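Local coordinates for protein putative hydrolase (Chloroflexus aurantiacus J-10-fl, PDB 3CMN) that is a putative hydrolase of the zincin-like metallopeptidase family, probably a zinc-dependent peptidase by kinship, crystallised in its apo form, at residues A[321-326]-A[350-355]; A[262-267]-A[338-343]. All blocks are in the same frame, centred on the assembly; numbering follows the deposited sequence.

Interaction 1 of 2, residues A[321-326]-A[350-355]; sequences EAFVNA and DEIRNP
Phe323 turns the edge of its ring to the backbone carbonyl of Glu351, whose O lies near the ring plane beside CD1 and CE1, although the exact position of that oxygen is doubtful. The carboxylate of Glu351 leads away from helix 319-331 and pairs with Arg361 in a salt bridge, so what Glu351 offers Phe323 is backbone. At Ile352 the two segments come nearest, its CA lying 5.2 Å from the CA of Phe323. Phe323 CD1 reaches to 3.4 Å from Ile352 CA, and the same ring atom lies 4.1 Å from Ile352 CG1, the two side chains crossing at about a right angle. With CG anti to the backbone N, the chi1 of 165° directs the Phe323 ring onto the last turn of helix 349-353. Asn354 then leaves helical phi/psi, and Pro355 follows with its ring directed at helix 319-331. There the proline CG sits 3.6 Å from Phe323 CA and equally close to Ala326 CB, touching two residues three apart on the same helix, and it also packs against Phe323 CD1. No hydrogen bond joins the segments: an aromatic ring and a proline fill the join between a helix flank and a helix end. Pro347 in the preceding loop touches both Phe323 and Ile352. Helix 248-279 touches both partners, through Val324 on His270 and Ile352 on Ser262, while helix 355-363 packs on Phe323 through Trp358, whose ring meets it edge-to-face.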
# COMPACT_ATOMS: atom_id res chain seq x y z
N GLU A 321 -2.23 -2.22 -13.97
CA GLU A 321 -3.69 -2.09 -14.08
C GLU A 321 -4.21 -2.54 -15.45
O GLU A 321 -5.27 -3.15 -15.55
CB GLU A 321 -4.10 -0.64 -13.82
CG GLU A 321 -5.44 -0.53 -13.10
CD GLU A 321 -5.93 0.90 -12.96
OE1 GLU A 321 -5.14 1.76 -12.53
OE2 GLU A 321 -7.11 1.15 -13.27
N ALA A 322 -3.45 -2.23 -16.49
CA ALA A 322 -3.80 -2.59 -17.86
C ALA A 322 -3.67 -4.10 -18.00
O ALA A 322 -4.37 -4.72 -18.80
CB ALA A 322 -2.88 -1.89 -18.84
N PHE A 323 -2.77 -4.68 -17.22
CA PHE A 323 -2.59 -6.13 -17.23
C PHE A 323 -3.93 -6.73 -16.81
O PHE A 323 -4.52 -7.52 -17.54
CB PHE A 323 -1.50 -6.56 -16.24
CG PHE A 323 -1.51 -8.03 -15.93
CD1 PHE A 323 -0.78 -8.93 -16.71
CD2 PHE A 323 -2.30 -8.53 -14.90
CE1 PHE A 323 -0.85 -10.31 -16.46
CE2 PHE A 323 -2.38 -9.90 -14.66
CZ PHE A 323 -1.66 -10.79 -15.44
N VAL A 324 -4.41 -6.31 -15.65
CA VAL A 324 -5.66 -6.81 -15.11
C VAL A 324 -6.88 -6.45 -15.95
O VAL A 324 -7.79 -7.27 -16.09
CB VAL A 324 -5.88 -6.30 -13.67
CG1 VAL A 324 -7.16 -6.89 -13.10
CG2 VAL A 324 -4.70 -6.68 -12.79
N ASN A 325 -6.91 -5.24 -16.51
CA ASN A 325 -8.04 -4.83 -17.34
C ASN A 325 -8.04 -5.69 -18.59
O ASN A 325 -9.09 -6.15 -19.04
CB ASN A 325 -7.94 -3.35 -17.71
CG ASN A 325 -8.29 -2.43 -16.55
OD1 ASN A 325 -9.17 -2.73 -15.74
ND2 ASN A 325 -7.60 -1.29 -16.48
N ALA A 326 -6.85 -5.90 -19.14
CA ALA A 326 -6.70 -6.72 -20.32
C ALA A 326 -7.31 -8.10 -20.08
O ALA A 326 -8.36 -8.42 -20.64
CB ALA A 326 -5.24 -6.85 -20.67
N ASP A 350 7.26 -9.08 -17.28
CA ASP A 350 7.02 -9.28 -18.70
C ASP A 350 5.55 -9.56 -18.97
O ASP A 350 4.93 -8.92 -19.83
CB ASP A 350 7.85 -10.46 -19.22
CG ASP A 350 9.20 -10.02 -19.74
OD1 ASP A 350 9.23 -9.16 -20.65
OD2 ASP A 350 10.22 -10.53 -19.24
N GLU A 351 4.98 -10.53 -18.24
CA GLU A 351 3.57 -10.88 -18.42
C GLU A 351 2.68 -9.67 -18.13
O GLU A 351 1.62 -9.52 -18.73
CB GLU A 351 3.21 -12.06 -17.51
CG GLU A 351 3.93 -13.34 -17.93
CD GLU A 351 3.75 -14.49 -16.95
OE1 GLU A 351 4.13 -14.34 -15.77
OE2 GLU A 351 3.24 -15.55 -17.37
N ILE A 352 3.12 -8.80 -17.23
CA ILE A 352 2.36 -7.60 -16.92
C ILE A 352 2.37 -6.69 -18.15
O ILE A 352 1.39 -5.98 -18.41
CB ILE A 352 2.97 -6.86 -15.68
CG1 ILE A 352 2.27 -7.36 -14.42
CG2 ILE A 352 2.82 -5.35 -15.81
CD1 ILE A 352 2.85 -6.81 -13.14
N ARG A 353 3.46 -6.73 -18.91
CA ARG A 353 3.59 -5.91 -20.11
C ARG A 353 2.86 -6.55 -21.27
O ARG A 353 2.47 -5.87 -22.23
CB ARG A 353 5.07 -5.73 -20.45
CG ARG A 353 5.83 -4.91 -19.42
CD ARG A 353 7.18 -4.47 -19.94
NE ARG A 353 8.16 -5.55 -19.99
CZ ARG A 353 8.72 -6.10 -18.91
NH1 ARG A 353 8.40 -5.67 -17.70
NH2 ARG A 353 9.62 -7.07 -19.05
N ASN A 354 2.66 -7.86 -21.19
CA ASN A 354 1.95 -8.59 -22.22
C ASN A 354 1.12 -9.66 -21.51
O ASN A 354 1.58 -10.78 -21.31
CB ASN A 354 2.92 -9.23 -23.22
CG ASN A 354 4.33 -9.35 -22.67
OD1 ASN A 354 4.97 -8.35 -22.36
ND2 ASN A 354 4.81 -10.58 -22.56
N PRO A 355 -0.10 -9.29 -21.10
CA PRO A 355 -1.02 -10.20 -20.40
C PRO A 355 -1.20 -11.53 -21.13
O PRO A 355 -1.27 -12.59 -20.50
CB PRO A 355 -2.31 -9.38 -20.33
CG PRO A 355 -1.80 -7.97 -20.24
CD PRO A 355 -0.71 -7.96 -21.28

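Interaction 2 of 2, residues A[262-267]-A[338-343]; sequences SLIEGY and RVWERP
Tyr267 presents one face of its ring to the edge of the Trp340 indole, a T-shaped stack with centroids 4.4 Å apart and planes at 73°. Starting at the root, Tyr267 CB lies 4.0 Å from Trp340 CZ2, and CG also meets CZ2, at 3.9 Å. Further out, CD1 and CE1 lie under Trp340 NE1, and CE1 also touches Val339 CG1 at 3.9 Å. CE2 and CZ come nearest the indole, CZ being 3.4 Å from Trp340 NE1. That nitrogen stands over the centre of the phenol ring, while OH, at the tip, lies farther off, 4.1 Å from Trp340 NE1. In this largely helical protein, assigned to the zincin-like metallopeptidases, the buried layer joins helix 248-279 to the loop before helix 349-353. Ile264 CG1 meets the edge of the indole at CH2, and Ile264 also packs on helix 174-193, whose HExxH sequence (His184, Glu185, His188) is consistent with a metal site, though none is bound. An alanine at Tyr267 would remove the ring and is likely to leave the Trp340 edge without its aromatic face and Val339 CG1 with a gap beside it. Leu263 and Val339 meet tip to tip, Leu263 CD2 lying 3.3 Å from Val339 CG2, a tight contact. Tyr195 stacks on Trp340, and Trp197 NE1 donates to the Trp340 carbonyl.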
# COMPACT_ATOMS: atom_id res chain seq x y z
N SER A 262 3.13 -4.38 -8.33
CA SER A 262 2.36 -3.94 -9.49
C SER A 262 0.96 -4.57 -9.56
O SER A 262 -0.04 -3.87 -9.78
CB SER A 262 3.12 -4.26 -10.76
OG SER A 262 2.38 -3.85 -11.89
N LEU A 263 0.88 -5.88 -9.37
CA LEU A 263 -0.40 -6.57 -9.39
C LEU A 263 -1.30 -6.09 -8.25
O LEU A 263 -2.50 -5.86 -8.42
CB LEU A 263 -0.19 -8.08 -9.26
CG LEU A 263 -1.53 -8.79 -9.22
CD1 LEU A 263 -2.01 -8.99 -10.64
CD2 LEU A 263 -1.41 -10.11 -8.50
N ILE A 264 -0.71 -5.97 -7.07
CA ILE A 264 -1.45 -5.50 -5.91
C ILE A 264 -2.12 -4.14 -6.22
O ILE A 264 -3.29 -3.95 -5.89
CB ILE A 264 -0.52 -5.41 -4.67
CG1 ILE A 264 -0.21 -6.83 -4.17
CG2 ILE A 264 -1.16 -4.57 -3.58
CD1 ILE A 264 0.64 -6.89 -2.93
N GLU A 265 -1.38 -3.22 -6.85
CA GLU A 265 -1.92 -1.90 -7.20
C GLU A 265 -2.92 -1.98 -8.33
O GLU A 265 -4.01 -1.41 -8.25
CB GLU A 265 -0.80 -0.93 -7.60
CG GLU A 265 0.12 -0.53 -6.45
CD GLU A 265 -0.63 0.10 -5.29
OE1 GLU A 265 -1.30 1.13 -5.52
OE2 GLU A 265 -0.56 -0.44 -4.16
N GLY A 266 -2.55 -2.70 -9.39
CA GLY A 266 -3.42 -2.86 -10.54
C GLY A 266 -4.71 -3.60 -10.22
O GLY A 266 -5.79 -3.20 -10.65
N TYR A 267 -4.61 -4.68 -9.46
CA TYR A 267 -5.80 -5.43 -9.11
C TYR A 267 -6.64 -4.57 -8.17
O TYR A 267 -7.87 -4.57 -8.24
CB TYR A 267 -5.45 -6.73 -8.40
CG TYR A 267 -6.46 -7.82 -8.67
CD1 TYR A 267 -6.22 -8.78 -9.65
CD2 TYR A 267 -7.67 -7.87 -7.97
CE1 TYR A 267 -7.15 -9.77 -9.94
CE2 TYR A 267 -8.62 -8.85 -8.25
CZ TYR A 267 -8.35 -9.81 -9.25
OH TYR A 267 -9.26 -10.80 -9.56
N ARG A 338 -7.40 -15.90 -10.62
CA ARG A 338 -6.47 -17.01 -10.48
C ARG A 338 -5.09 -16.56 -10.02
O ARG A 338 -4.30 -17.35 -9.50
CB ARG A 338 -6.34 -17.76 -11.80
CG ARG A 338 -7.56 -18.58 -12.16
CD ARG A 338 -7.31 -19.27 -13.46
NE ARG A 338 -8.47 -20.04 -13.89
CZ ARG A 338 -8.47 -20.80 -14.98
NH1 ARG A 338 -7.37 -20.89 -15.72
NH2 ARG A 338 -9.57 -21.46 -15.33
N VAL A 339 -4.80 -15.28 -10.22
CA VAL A 339 -3.52 -14.73 -9.81
C VAL A 339 -3.36 -14.83 -8.28
O VAL A 339 -2.24 -14.78 -7.78
CB VAL A 339 -3.39 -13.25 -10.29
CG1 VAL A 339 -4.23 -12.30 -9.40
CG2 VAL A 339 -1.94 -12.84 -10.34
N TRP A 340 -4.47 -14.99 -7.56
CA TRP A 340 -4.49 -15.07 -6.08
C TRP A 340 -4.43 -16.48 -5.49
O TRP A 340 -4.53 -16.65 -4.27
CB TRP A 340 -5.76 -14.40 -5.52
CG TRP A 340 -5.87 -12.93 -5.76
CD1 TRP A 340 -6.87 -12.29 -6.45
CD2 TRP A 340 -4.95 -11.91 -5.34
NE1 TRP A 340 -6.62 -10.94 -6.49
CE2 TRP A 340 -5.45 -10.68 -5.82
CE3 TRP A 340 -3.75 -11.92 -4.60
CZ2 TRP A 340 -4.79 -9.46 -5.59
CZ3 TRP A 340 -3.10 -10.71 -4.38
CH2 TRP A 340 -3.62 -9.50 -4.87
N GLU A 341 -4.29 -17.50 -6.34
CA GLU A 341 -4.25 -18.86 -5.84
C GLU A 341 -2.91 -19.25 -5.26
O GLU A 341 -2.85 -20.06 -4.34
CB GLU A 341 -4.61 -19.84 -6.96
CG GLU A 341 -6.02 -19.66 -7.47
CD GLU A 341 -6.33 -20.54 -8.66
OE1 GLU A 341 -5.63 -20.43 -9.69
OE2 GLU A 341 -7.29 -21.34 -8.58
N ARG A 342 -1.84 -18.66 -5.78
CA ARG A 342 -0.48 -18.97 -5.33
C ARG A 342 0.53 -17.98 -5.92
O ARG A 342 0.25 -17.30 -6.91
CB ARG A 342 -0.14 -20.40 -5.78
CG ARG A 342 -0.06 -20.60 -7.30
CD ARG A 342 0.09 -22.08 -7.72
NE ARG A 342 -1.05 -22.89 -7.31
CZ ARG A 342 -1.17 -23.50 -6.14
NH1 ARG A 342 -0.20 -23.42 -5.23
NH2 ARG A 342 -2.28 -24.17 -5.84
N PRO A 343 1.74 -17.89 -5.32
CA PRO A 343 2.77 -16.97 -5.82
C PRO A 343 3.11 -17.24 -7.27
O PRO A 343 3.41 -16.33 -8.04
CB PRO A 343 3.96 -17.24 -4.90
CG PRO A 343 3.31 -17.62 -3.61
CD PRO A 343 2.17 -18.53 -4.07

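Interaction 2 is wholly buried, nearer the middle of the chain, whereas interaction 1 is partly buried and farther out, its Ala322 exposed. Their centres are 11 Å apart, and they touch through helix 248-279: Ile352 CD1 packs 3.3 Å from Ser262 OG, and Val324 CG2 lies against the backbone of Gly266 and Tyr267. Trp358 touches Phe323 in interaction 1 and Val339 in interaction 2. Neither has a hydrogen bond between its segments. The inner contact relies on a T-shaped aromatic pair and branched aliphatic tips; the outer one sets a single phenylalanine ring and an alanine against backbone, isoleucine and proline.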